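Local coordinates for putative SAM-dependent O-methyltranferase (Podospora anserina, PDB 4YMG), which binds S-adenosylmethionine and, as a member of the cation-dependent O-methyltransferase family, probably transfers its methyl group to a hydroxyl of an acceptor molecule, at residues B[93-98]-B[121-126]; B[68-73]-B[132-137]; B[82-87]-B[116-121]. All coordinates share one frame; numbering follows the deposited sequence.

Contact 1. Residues B[93-98]-B[121-126]; sequences EIVTLE and KLIEGP. With SAM (S-adenosylmethionine), chain H.
From Val95 against Lys121 to Glu98 against Glu124, strands 93-98 and 120-124 run parallel, the axes of their short segments 4.8 Å apart at closest approach, and five backbone hydrogen bonds sew them together. Lys121 N gives to Ile94 O, and Lys121 O takes the N-H of Thr96; Thr96 O in turn receives Ile123 N at 2.8 Å, a nearly straight bond (169°). One rung is longer, Glu98 N to Ile123 O at 3.2 Å, before Gly125 N closes the ladder on Glu98 O. CA-H groups of Val95, Leu97, Leu122 and Glu124 add weaker contacts to the same carbonyls.

Apolar packing falls on both faces of the pair. On the Val95 and Leu97 face, Val95 CG1 meets Ile123 CD1 at 3.6 Å, while the CD2 branch of Leu97 lies alongside Ile123 and touches its CB. On the other face the Leu122 side chain slants across that of Thr96, its CD1 lying 3.8 Å from Thr96 CG2; the Thr96 hydroxyl, anti to the backbone N (chi1 -178°), turns to Glu71 instead.

Charged groups mark the two ends. Glu93 OE2 rests against the aliphatic Lys121 CD, the ammonium lying farther off, and OE1 pairs with Arg68. At the C-terminal end the Glu98 carboxylate takes both ribose hydroxyls of S-adenosylmethionine: OE1 accepts from O3' and OE2 from O2' at 2.6 Å. Such an acidic residue ending the second strand is a hallmark of class I methyltransferases.

The pair forms the two ends of the beta-alpha-beta unit completed by helix 101-114, whose Ile104 covers Leu122 and Glu98; helix 127-130 packs on Leu97 and Ile123, and strand 68-72 flanks 93-98 on its other edge.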
loop_
_atom_site.group_PDB
_atom_site.type_symbol
_atom_site.label_atom_id
_atom_site.label_comp_id
_atom_site.label_asym_id
_atom_site.label_seq_id
_atom_site.Cartn_x
_atom_site.Cartn_y
_atom_site.Cartn_z
ATOM N N GLU B 93 10.778 -16.934 11.302
ATOM C CA GLU B 93 10.636 -16.627 12.718
ATOM C C GLU B 93 9.821 -15.348 12.868
ATOM O O GLU B 93 9.983 -14.395 12.099
ATOM C CB GLU B 93 12.000 -16.463 13.398
ATOM C CG GLU B 93 11.887 -16.197 14.893
ATOM C CD GLU B 93 13.233 -16.007 15.579
ATOM O OE1 GLU B 93 14.191 -15.531 14.929
ATOM O OE2 GLU B 93 13.327 -16.335 16.778
ATOM N N ILE B 94 8.940 -15.331 13.855
ATOM C CA ILE B 94 8.098 -14.173 14.103
ATOM C C ILE B 94 8.271 -13.756 15.553
ATOM O O ILE B 94 7.895 -14.476 16.476
ATOM C CB ILE B 94 6.628 -14.473 13.776
ATOM C CG1 ILE B 94 6.502 -14.712 12.270
ATOM C CG2 ILE B 94 5.726 -13.304 14.202
ATOM C CD1 ILE B 94 5.392 -15.604 11.910
ATOM N N VAL B 95 8.900 -12.608 15.743
ATOM C CA VAL B 95 9.148 -12.091 17.079
ATOM C C VAL B 95 8.109 -11.025 17.400
ATOM O O VAL B 95 7.918 -10.080 16.635
ATOM C CB VAL B 95 10.561 -11.502 17.190
ATOM C CG1 VAL B 95 10.780 -10.927 18.573
ATOM C CG2 VAL B 95 11.610 -12.575 16.854
ATOM N N THR B 96 7.421 -11.162 18.519
ATOM C CA THR B 96 6.424 -10.154 18.830
ATOM C C THR B 96 6.538 -9.668 20.278
ATOM O O THR B 96 6.712 -10.463 21.213
ATOM C CB THR B 96 4.994 -10.694 18.512
ATOM O OG1 THR B 96 4.015 -9.680 18.780
ATOM C CG2 THR B 96 4.680 -11.975 19.283
ATOM N N LEU B 97 6.461 -8.349 20.449
ATOM C CA LEU B 97 6.696 -7.720 21.747
ATOM C C LEU B 97 5.400 -7.222 22.374
ATOM O O LEU B 97 4.546 -6.686 21.673
ATOM C CB LEU B 97 7.671 -6.541 21.618
ATOM C CG LEU B 97 8.952 -6.698 20.791
ATOM C CD1 LEU B 97 9.864 -5.497 21.029
ATOM C CD2 LEU B 97 9.664 -7.988 21.132
ATOM N N GLU B 98 5.271 -7.373 23.694
ATOM C CA GLU B 98 4.053 -6.966 24.411
ATOM C C GLU B 98 4.350 -6.743 25.901
ATOM O O GLU B 98 5.147 -7.472 26.475
ATOM C CB GLU B 98 2.971 -8.030 24.236
ATOM C CG GLU B 98 1.707 -7.766 25.024
ATOM C CD GLU B 98 1.076 -6.457 24.641
ATOM O OE1 GLU B 98 0.872 -6.253 23.421
ATOM O OE2 GLU B 98 0.793 -5.641 25.550
ATOM N N LYS B 121 7.624 -16.224 18.671
ATOM C CA LYS B 121 8.244 -16.007 19.956
ATOM C C LYS B 121 7.731 -14.710 20.564
ATOM O O LYS B 121 7.938 -13.625 20.023
ATOM C CB LYS B 121 9.767 -15.992 19.811
ATOM C CG LYS B 121 10.372 -17.406 19.761
ATOM C CD LYS B 121 11.136 -17.675 18.466
ATOM C CE LYS B 121 11.601 -19.131 18.354
ATOM N NZ LYS B 121 10.542 -20.056 17.848
ATOM N N LEU B 122 7.043 -14.840 21.687
ATOM C CA LEU B 122 6.489 -13.699 22.392
ATOM C C LEU B 122 7.479 -13.182 23.426
ATOM O O LEU B 122 7.844 -13.891 24.366
ATOM C CB LEU B 122 5.172 -14.085 23.061
ATOM C CG LEU B 122 4.449 -13.039 23.900
ATOM C CD1 LEU B 122 4.075 -11.843 23.054
ATOM C CD2 LEU B 122 3.208 -13.660 24.546
ATOM N N ILE B 123 7.921 -11.945 23.254
ATOM C CA ILE B 123 8.864 -11.377 24.200
ATOM C C ILE B 123 8.157 -10.391 25.113
ATOM O O ILE B 123 7.613 -9.382 24.662
ATOM C CB ILE B 123 10.021 -10.711 23.475
ATOM C CG1 ILE B 123 10.682 -11.750 22.565
ATOM C CG2 ILE B 123 11.012 -10.099 24.482
ATOM C CD1 ILE B 123 11.943 -11.290 21.921
ATOM N N GLU B 124 8.172 -10.690 26.405
ATOM C CA GLU B 124 7.374 -9.936 27.364
ATOM C C GLU B 124 8.127 -8.748 27.938
ATOM O O GLU B 124 9.311 -8.838 28.242
ATOM C CB GLU B 124 6.915 -10.859 28.498
ATOM C CG GLU B 124 6.271 -12.140 27.999
ATOM C CD GLU B 124 5.817 -13.047 29.129
ATOM O OE1 GLU B 124 5.483 -14.218 28.846
ATOM O OE2 GLU B 124 5.779 -12.581 30.287
ATOM N N GLY B 125 7.426 -7.633 28.088
ATOM C CA GLY B 125 7.994 -6.469 28.743
ATOM C C GLY B 125 7.816 -5.215 27.917
ATOM O O GLY B 125 7.401 -5.284 26.760
ATOM N N PRO B 126 8.122 -4.057 28.514
ATOM C CA PRO B 126 8.079 -2.778 27.807
ATOM C C PRO B 126 9.044 -2.787 26.634
ATOM O O PRO B 126 10.249 -3.013 26.813
ATOM C CB PRO B 126 8.521 -1.763 28.871
ATOM C CG PRO B 126 8.318 -2.455 30.173
ATOM C CD PRO B 126 8.544 -3.903 29.914
HETATM N N SAM H . -0.761 -5.676 16.410
HETATM C CA SAM H . -2.077 -5.963 16.989
HETATM C C SAM H . -3.124 -6.349 15.944
HETATM O O SAM H . -2.968 -6.099 14.740
HETATM O OXT SAM H . -4.159 -6.910 16.313
HETATM C CB SAM H . -2.635 -4.808 17.812
HETATM C CG SAM H . -1.627 -3.929 18.543
HETATM S SD SAM H . -2.438 -2.898 19.795
HETATM C CE SAM H . -2.983 -1.510 18.754
HETATM C "C5'" SAM H . -1.030 -2.130 20.665
HETATM C "C4'" SAM H . -0.385 -3.108 21.637
HETATM O "O4'" SAM H . 0.855 -2.588 22.078
HETATM C "C3'" SAM H . -1.249 -3.302 22.881
HETATM O "O3'" SAM H . -1.462 -4.680 23.075
HETATM C "C2'" SAM H . -0.430 -2.717 24.022
HETATM O "O2'" SAM H . -0.557 -3.448 25.221
HETATM C "C1'" SAM H . 0.986 -2.787 23.467
HETATM N N9 SAM H . 1.889 -1.772 24.027
HETATM C C8 SAM H . 1.641 -0.440 24.278
HETATM N N7 SAM H . 2.773 0.117 24.787
HETATM C C5 SAM H . 3.739 -0.841 24.838
HETATM C C6 SAM H . 5.063 -0.845 25.267
HETATM N N6 SAM H . 5.629 0.262 25.738
HETATM N N1 SAM H . 5.798 -2.014 25.195
HETATM C C2 SAM H . 5.228 -3.174 24.724
HETATM N N3 SAM H . 3.915 -3.175 24.300
HETATM C C4 SAM H . 3.192 -2.027 24.350
#

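Contact 2. Residues B[68-73]-B[132-137]; sequences RILEIG and KTLEGE. With SAM (S-adenosylmethionine), chain H.
The first strand of the Rossmann-like core meets, at the end remote from the cofactor, the loop that leads from helix 127-130 into strand 138-143. Arg68 reaches over to this loop and NH1 grips two of its carbonyls. Glu135 O, 3.1 Å from Arg68 NH1, is approached in the carbonyl plane on a lone pair and lies in the guanidinium plane. Glu137 O is met less squarely, with NH1 well above its carbonyl plane and the bond bent to 141°. Arg68 CD passes 3.3 Å from Glu137 O, and the bend at chi3 (86°) beyond it turns NE and the guanidinium toward the loop. Water 2 accepts from Arg68 NH2 at 2.6 Å and from Glu135 N, while NE pairs with Glu93. A leucine in place of Arg68 would probably leave both loop carbonyls without this donor and Glu93 without its positive mate. Deeper in, Leu70 and Leu134 meet tip to tip, CD1 to CD1 at 3.5 Å. At the opposite end of the same segment, Gly73 O accepts from the amino group of S-adenosylmethionine, 2.9 Å from its N, as in the glycine-containing turn after the first strand of class I methyltransferases.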
loop_
_atom_site.group_PDB
_atom_site.type_symbol
_atom_site.label_atom_id
_atom_site.label_comp_id
_atom_site.label_asym_id
_atom_site.label_seq_id
_atom_site.Cartn_x
_atom_site.Cartn_y
_atom_site.Cartn_z
ATOM N N ARG B 68 12.624 -13.227 8.467
ATOM C CA ARG B 68 12.338 -12.961 9.874
ATOM C C ARG B 68 11.410 -11.774 9.978
ATOM O O ARG B 68 11.570 -10.783 9.258
ATOM C CB ARG B 68 13.614 -12.658 10.673
ATOM C CG ARG B 68 14.488 -13.840 11.004
ATOM C CD ARG B 68 15.674 -13.400 11.891
ATOM N NE ARG B 68 15.365 -13.377 13.323
ATOM C CZ ARG B 68 15.891 -12.514 14.187
ATOM N NH1 ARG B 68 16.735 -11.578 13.770
ATOM N NH2 ARG B 68 15.569 -12.575 15.471
ATOM N N ILE B 69 10.455 -11.863 10.890
ATOM C CA ILE B 69 9.520 -10.770 11.116
ATOM C C ILE B 69 9.533 -10.340 12.570
ATOM O O ILE B 69 9.495 -11.177 13.479
ATOM C CB ILE B 69 8.088 -11.176 10.724
ATOM C CG1 ILE B 69 8.005 -11.423 9.220
ATOM C CG2 ILE B 69 7.089 -10.114 11.168
ATOM C CD1 ILE B 69 6.639 -11.902 8.767
ATOM N N LEU B 70 9.614 -9.033 12.785
ATOM C CA LEU B 70 9.452 -8.455 14.116
ATOM C C LEU B 70 8.180 -7.629 14.177
ATOM O O LEU B 70 7.909 -6.840 13.276
ATOM C CB LEU B 70 10.651 -7.577 14.463
ATOM C CG LEU B 70 10.538 -6.688 15.694
ATOM C CD1 LEU B 70 10.415 -7.528 16.968
ATOM C CD2 LEU B 70 11.764 -5.799 15.752
ATOM N N GLU B 71 7.390 -7.777 15.233
ATOM C CA GLU B 71 6.312 -6.818 15.405
ATOM C C GLU B 71 6.310 -6.285 16.828
ATOM O O GLU B 71 6.641 -6.995 17.794
ATOM C CB GLU B 71 4.947 -7.430 15.021
ATOM C CG GLU B 71 4.283 -8.171 16.128
ATOM C CD GLU B 71 2.866 -8.638 15.820
ATOM O OE1 GLU B 71 2.314 -8.329 14.734
ATOM O OE2 GLU B 71 2.291 -9.296 16.715
ATOM N N ILE B 72 5.996 -5.021 16.960
ATOM C CA ILE B 72 5.867 -4.383 18.221
ATOM C C ILE B 72 4.404 -4.104 18.504
ATOM O O ILE B 72 3.779 -3.338 17.841
ATOM C CB ILE B 72 6.701 -3.107 18.300
ATOM C CG1 ILE B 72 8.053 -3.312 17.629
ATOM C CG2 ILE B 72 6.779 -2.604 19.700
ATOM C CD1 ILE B 72 8.897 -2.081 17.564
ATOM N N GLY B 73 3.877 -4.810 19.475
ATOM C CA GLY B 73 2.544 -4.627 19.990
ATOM C C GLY B 73 1.624 -5.771 19.680
ATOM O O GLY B 73 0.778 -5.678 18.872
ATOM N N LYS B 132 15.721 -3.170 22.213
ATOM C CA LYS B 132 17.157 -2.999 22.061
ATOM C C LYS B 132 17.934 -4.276 22.397
ATOM O O LYS B 132 19.118 -4.381 22.070
ATOM C CB LYS B 132 17.656 -1.835 22.923
ATOM C CG LYS B 132 17.469 -2.005 24.422
ATOM C CD LYS B 132 18.137 -0.858 25.176
ATOM C CE LYS B 132 17.557 0.486 24.751
ATOM N NZ LYS B 132 16.084 0.604 25.033
ATOM N N THR B 133 17.281 -5.251 23.032
ATOM C CA THR B 133 17.984 -6.481 23.399
ATOM C C THR B 133 17.958 -7.502 22.264
ATOM O O THR B 133 18.649 -8.504 22.324
ATOM C CB THR B 133 17.401 -7.159 24.666
ATOM O OG1 THR B 133 16.081 -7.646 24.400
ATOM C CG2 THR B 133 17.378 -6.200 25.854
ATOM N N LEU B 134 17.144 -7.258 21.240
ATOM C CA LEU B 134 17.074 -8.181 20.110
ATOM C C LEU B 134 18.382 -8.189 19.318
ATOM O O LEU B 134 19.131 -7.208 19.327
ATOM C CB LEU B 134 15.907 -7.822 19.184
ATOM C CG LEU B 134 14.539 -7.827 19.869
ATOM C CD1 LEU B 134 13.415 -7.587 18.859
ATOM C CD2 LEU B 134 14.339 -9.144 20.570
ATOM N N GLU B 135 18.639 -9.301 18.633
ATOM C CA GLU B 135 19.847 -9.474 17.832
ATOM C C GLU B 135 19.515 -9.784 16.368
ATOM O O GLU B 135 18.401 -10.181 16.045
ATOM C CB GLU B 135 20.719 -10.594 18.419
ATOM C CG GLU B 135 21.171 -10.325 19.850
ATOM C CD GLU B 135 22.134 -11.383 20.388
ATOM O OE1 GLU B 135 22.267 -12.453 19.752
ATOM O OE2 GLU B 135 22.757 -11.141 21.449
ATOM N N GLY B 136 20.490 -9.598 15.488
ATOM C CA GLY B 136 20.331 -9.967 14.095
ATOM C C GLY B 136 19.474 -8.964 13.353
ATOM O O GLY B 136 19.389 -7.800 13.754
ATOM N N GLU B 137 18.838 -9.404 12.272
ATOM C CA GLU B 137 18.046 -8.488 11.461
ATOM C C GLU B 137 16.712 -9.084 11.028
ATOM O O GLU B 137 16.550 -10.306 10.976
ATOM C CB GLU B 137 18.842 -8.045 10.229
ATOM C CG GLU B 137 19.068 -9.129 9.188
ATOM C CD GLU B 137 20.018 -8.688 8.074
ATOM O OE1 GLU B 137 20.574 -7.567 8.160
ATOM O OE2 GLU B 137 20.189 -9.460 7.101
HETATM N N SAM H . -0.761 -5.676 16.410
HETATM C CA SAM H . -2.077 -5.963 16.989
HETATM C C SAM H . -3.124 -6.349 15.944
HETATM O O SAM H . -2.968 -6.099 14.740
HETATM O OXT SAM H . -4.159 -6.910 16.313
HETATM C CB SAM H . -2.635 -4.808 17.812
HETATM C CG SAM H . -1.627 -3.929 18.543
HETATM S SD SAM H . -2.438 -2.898 19.795
HETATM C CE SAM H . -2.983 -1.510 18.754
HETATM C "C5'" SAM H . -1.030 -2.130 20.665
HETATM C "C4'" SAM H . -0.385 -3.108 21.637
HETATM O "O4'" SAM H . 0.855 -2.588 22.078
HETATM C "C3'" SAM H . -1.249 -3.302 22.881
HETATM O "O3'" SAM H . -1.462 -4.680 23.075
HETATM C "C2'" SAM H . -0.430 -2.717 24.022
HETATM O "O2'" SAM H . -0.557 -3.448 25.221
HETATM C "C1'" SAM H . 0.986 -2.787 23.467
HETATM N N9 SAM H . 1.889 -1.772 24.027
HETATM C C8 SAM H . 1.641 -0.440 24.278
HETATM N N7 SAM H . 2.773 0.117 24.787
HETATM C C5 SAM H . 3.739 -0.841 24.838
HETATM C C6 SAM H . 5.063 -0.845 25.267
HETATM N N6 SAM H . 5.629 0.262 25.738
HETATM N N1 SAM H . 5.798 -2.014 25.195
HETATM C C2 SAM H . 5.228 -3.174 24.724
HETATM N N3 SAM H . 3.915 -3.175 24.300
HETATM C C4 SAM H . 3.192 -2.027 24.350
HETATM O O HOH W 1 19.155 -12.206 11.732
HETATM O O HOH W 2 16.237 -11.198 17.602
#

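Contact 3. Residues B[82-87]-B[116-121]; sequences AWYEGT and VGDRVK
The Tyr84 ring is sandwiched between Arg119 and Val116. On one face the guanidinium lies nearly flat, its plane 17° from the ring and Arg119 CZ 3.9 Å from the ring centroid, a stacked cation-pi arrangement; on the opposite face Val116 CG1 sits almost over the centre, 3.3 Å from the Tyr84 centroid, in a close CH-pi contact. Asp118 OD1 comes to the ring's edge near the hydroxyl, its carboxylate turned steeply to the ring. Val120 CG2 adds an apolar touch at CD1.

The guanidinium has its own sides: Tyr84 CE1 lies over one face, offset toward the rim, with Thr87 O over the other. At its edge NH1 gives a nearly straight bond (165°) to Thr87 OG1, 2.9 Å away, and also reaches Ala92 O. The contact joins the C-terminal end of helix 78-86, the first helix after strand 68-72 in the Rossmann-like core, to the loop leading into edge strand 120-124.

Arg119 NH2 bonds to Tyr84 O at 2.9 Å, and Thr87 N reaches the same oxygen from the opposite face of the carbonyl. Thr87 OG1, set between the backbone N and the carbonyl carbon (chi1 57°), gives its own proton to Trp83 O, 2.8 Å away, which leaves the oxygen to accept from Arg119. Phe111 of helix 101-114 packs against Val116 and Val120.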
loop_
_atom_site.group_PDB
_atom_site.type_symbol
_atom_site.label_atom_id
_atom_site.label_comp_id
_atom_site.label_asym_id
_atom_site.label_seq_id
_atom_site.Cartn_x
_atom_site.Cartn_y
_atom_site.Cartn_z
ATOM N N ALA B 82 -1.469 -13.636 11.582
ATOM C CA ALA B 82 -1.481 -13.271 10.168
ATOM C C ALA B 82 -0.086 -13.444 9.550
ATOM O O ALA B 82 0.052 -14.021 8.473
ATOM C CB ALA B 82 -1.970 -11.833 9.987
ATOM N N TRP B 83 0.945 -12.943 10.226
ATOM C CA TRP B 83 2.313 -13.085 9.711
ATOM C C TRP B 83 2.671 -14.563 9.616
ATOM O O TRP B 83 3.310 -14.998 8.649
ATOM C CB TRP B 83 3.342 -12.358 10.595
ATOM C CG TRP B 83 3.110 -10.866 10.773
ATOM C CD1 TRP B 83 3.018 -10.190 11.962
ATOM C CD2 TRP B 83 2.964 -9.873 9.736
ATOM N NE1 TRP B 83 2.816 -8.848 11.733
ATOM C CE2 TRP B 83 2.781 -8.625 10.379
ATOM C CE3 TRP B 83 2.965 -9.917 8.336
ATOM C CZ2 TRP B 83 2.595 -7.435 9.669
ATOM C CZ3 TRP B 83 2.771 -8.730 7.627
ATOM C CH2 TRP B 83 2.591 -7.509 8.295
ATOM N N TYR B 84 2.240 -15.329 10.618
ATOM C CA TYR B 84 2.453 -16.772 10.632
ATOM C C TYR B 84 1.852 -17.412 9.381
ATOM O O TYR B 84 2.514 -18.186 8.693
ATOM C CB TYR B 84 1.859 -17.399 11.902
ATOM C CG TYR B 84 2.086 -18.890 12.019
ATOM C CD1 TYR B 84 3.208 -19.395 12.665
ATOM C CD2 TYR B 84 1.180 -19.795 11.482
ATOM C CE1 TYR B 84 3.428 -20.759 12.769
ATOM C CE2 TYR B 84 1.392 -21.168 11.577
ATOM C CZ TYR B 84 2.517 -21.642 12.224
ATOM O OH TYR B 84 2.734 -23.001 12.327
ATOM N N GLU B 85 0.608 -17.063 9.080
ATOM C CA GLU B 85 -0.094 -17.634 7.925
ATOM C C GLU B 85 0.618 -17.338 6.613
ATOM O O GLU B 85 0.725 -18.210 5.742
ATOM C CB GLU B 85 -1.527 -17.108 7.851
ATOM C CG GLU B 85 -2.460 -17.715 8.872
ATOM C CD GLU B 85 -2.717 -19.203 8.626
ATOM O OE1 GLU B 85 -2.477 -19.689 7.488
ATOM O OE2 GLU B 85 -3.165 -19.876 9.581
ATOM N N GLY B 86 1.102 -16.108 6.474
ATOM C CA GLY B 86 1.699 -15.671 5.224
ATOM C C GLY B 86 3.123 -16.161 5.024
ATOM O O GLY B 86 3.715 -15.937 3.965
ATOM N N THR B 87 3.678 -16.830 6.031
ATOM C CA THR B 87 5.065 -17.289 5.956
ATOM C C THR B 87 5.210 -18.795 6.191
ATOM O O THR B 87 6.277 -19.267 6.590
ATOM C CB THR B 87 5.967 -16.536 6.977
ATOM O OG1 THR B 87 5.444 -16.703 8.306
ATOM C CG2 THR B 87 6.022 -15.054 6.649
ATOM N N VAL B 116 1.076 -22.479 16.846
ATOM C CA VAL B 116 2.072 -21.677 16.137
ATOM C C VAL B 116 3.357 -21.475 16.934
ATOM O O VAL B 116 4.152 -20.587 16.618
ATOM C CB VAL B 116 1.511 -20.288 15.759
ATOM C CG1 VAL B 116 0.331 -20.435 14.815
ATOM C CG2 VAL B 116 1.104 -19.523 17.001
ATOM N N GLY B 117 3.577 -22.306 17.949
ATOM C CA GLY B 117 4.723 -22.127 18.824
ATOM C C GLY B 117 6.060 -22.454 18.187
ATOM O O GLY B 117 7.108 -22.151 18.749
ATOM N N ASP B 118 6.033 -23.075 17.013
ATOM C CA ASP B 118 7.267 -23.498 16.361
ATOM C C ASP B 118 8.149 -22.319 15.922
ATOM O O ASP B 118 9.364 -22.470 15.792
ATOM C CB ASP B 118 6.962 -24.413 15.159
ATOM C CG ASP B 118 5.834 -23.891 14.274
ATOM O OD1 ASP B 118 4.887 -23.274 14.803
ATOM O OD2 ASP B 118 5.882 -24.120 13.045
ATOM N N ARG B 119 7.561 -21.147 15.711
ATOM C CA ARG B 119 8.357 -20.020 15.221
ATOM C C ARG B 119 7.848 -18.643 15.659
ATOM O O ARG B 119 8.449 -17.620 15.315
ATOM C CB ARG B 119 8.445 -20.073 13.696
ATOM C CG ARG B 119 7.151 -20.442 13.012
ATOM C CD ARG B 119 7.403 -20.950 11.594
ATOM N NE ARG B 119 6.166 -21.006 10.817
ATOM C CZ ARG B 119 5.650 -19.980 10.144
ATOM N NH1 ARG B 119 6.266 -18.793 10.138
ATOM N NH2 ARG B 119 4.519 -20.144 9.472
ATOM N N VAL B 120 6.747 -18.614 16.407
ATOM C CA VAL B 120 6.295 -17.376 17.021
ATOM C C VAL B 120 6.862 -17.280 18.429
ATOM O O VAL B 120 6.611 -18.142 19.271
ATOM C CB VAL B 120 4.760 -17.262 17.096
ATOM C CG1 VAL B 120 4.371 -15.944 17.779
ATOM C CG2 VAL B 120 4.149 -17.341 15.710
ATOM N N LYS B 121 7.624 -16.224 18.671
ATOM C CA LYS B 121 8.244 -16.007 19.956
ATOM C C LYS B 121 7.731 -14.710 20.564
ATOM O O LYS B 121 7.938 -13.625 20.023
ATOM C CB LYS B 121 9.767 -15.992 19.811
ATOM C CG LYS B 121 10.372 -17.406 19.761
ATOM C CD LYS B 121 11.136 -17.675 18.466
ATOM C CE LYS B 121 11.601 -19.131 18.354
ATOM N NZ LYS B 121 10.542 -20.056 17.848
HETATM O O HOH W 3 3.996 -23.019 9.530
#

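Overall arrangement
From the N terminus, strand 68-72 opens the longest of the three loops, which contact 2 closes only at 132-137; contacts 1 and 3 both lie within it. Helix 78-86 follows and waits for 116-121 to complete contact 3, but strand 93-98 intervenes and finds its partner at 121-126, so contacts 3 and 1 cross, sharing Lys121. Strands 120-124, 93-98 and 68-72 are consecutive in the sheet, and Ile123 packs on Leu134 between contacts 1 and 2. Ile94 packs on helix 78-86, linking contacts 1 and 3. Contacts 1 and 2 touch the cofactor at their strand ends, whereas contact 3 ties helix to sheet farther away.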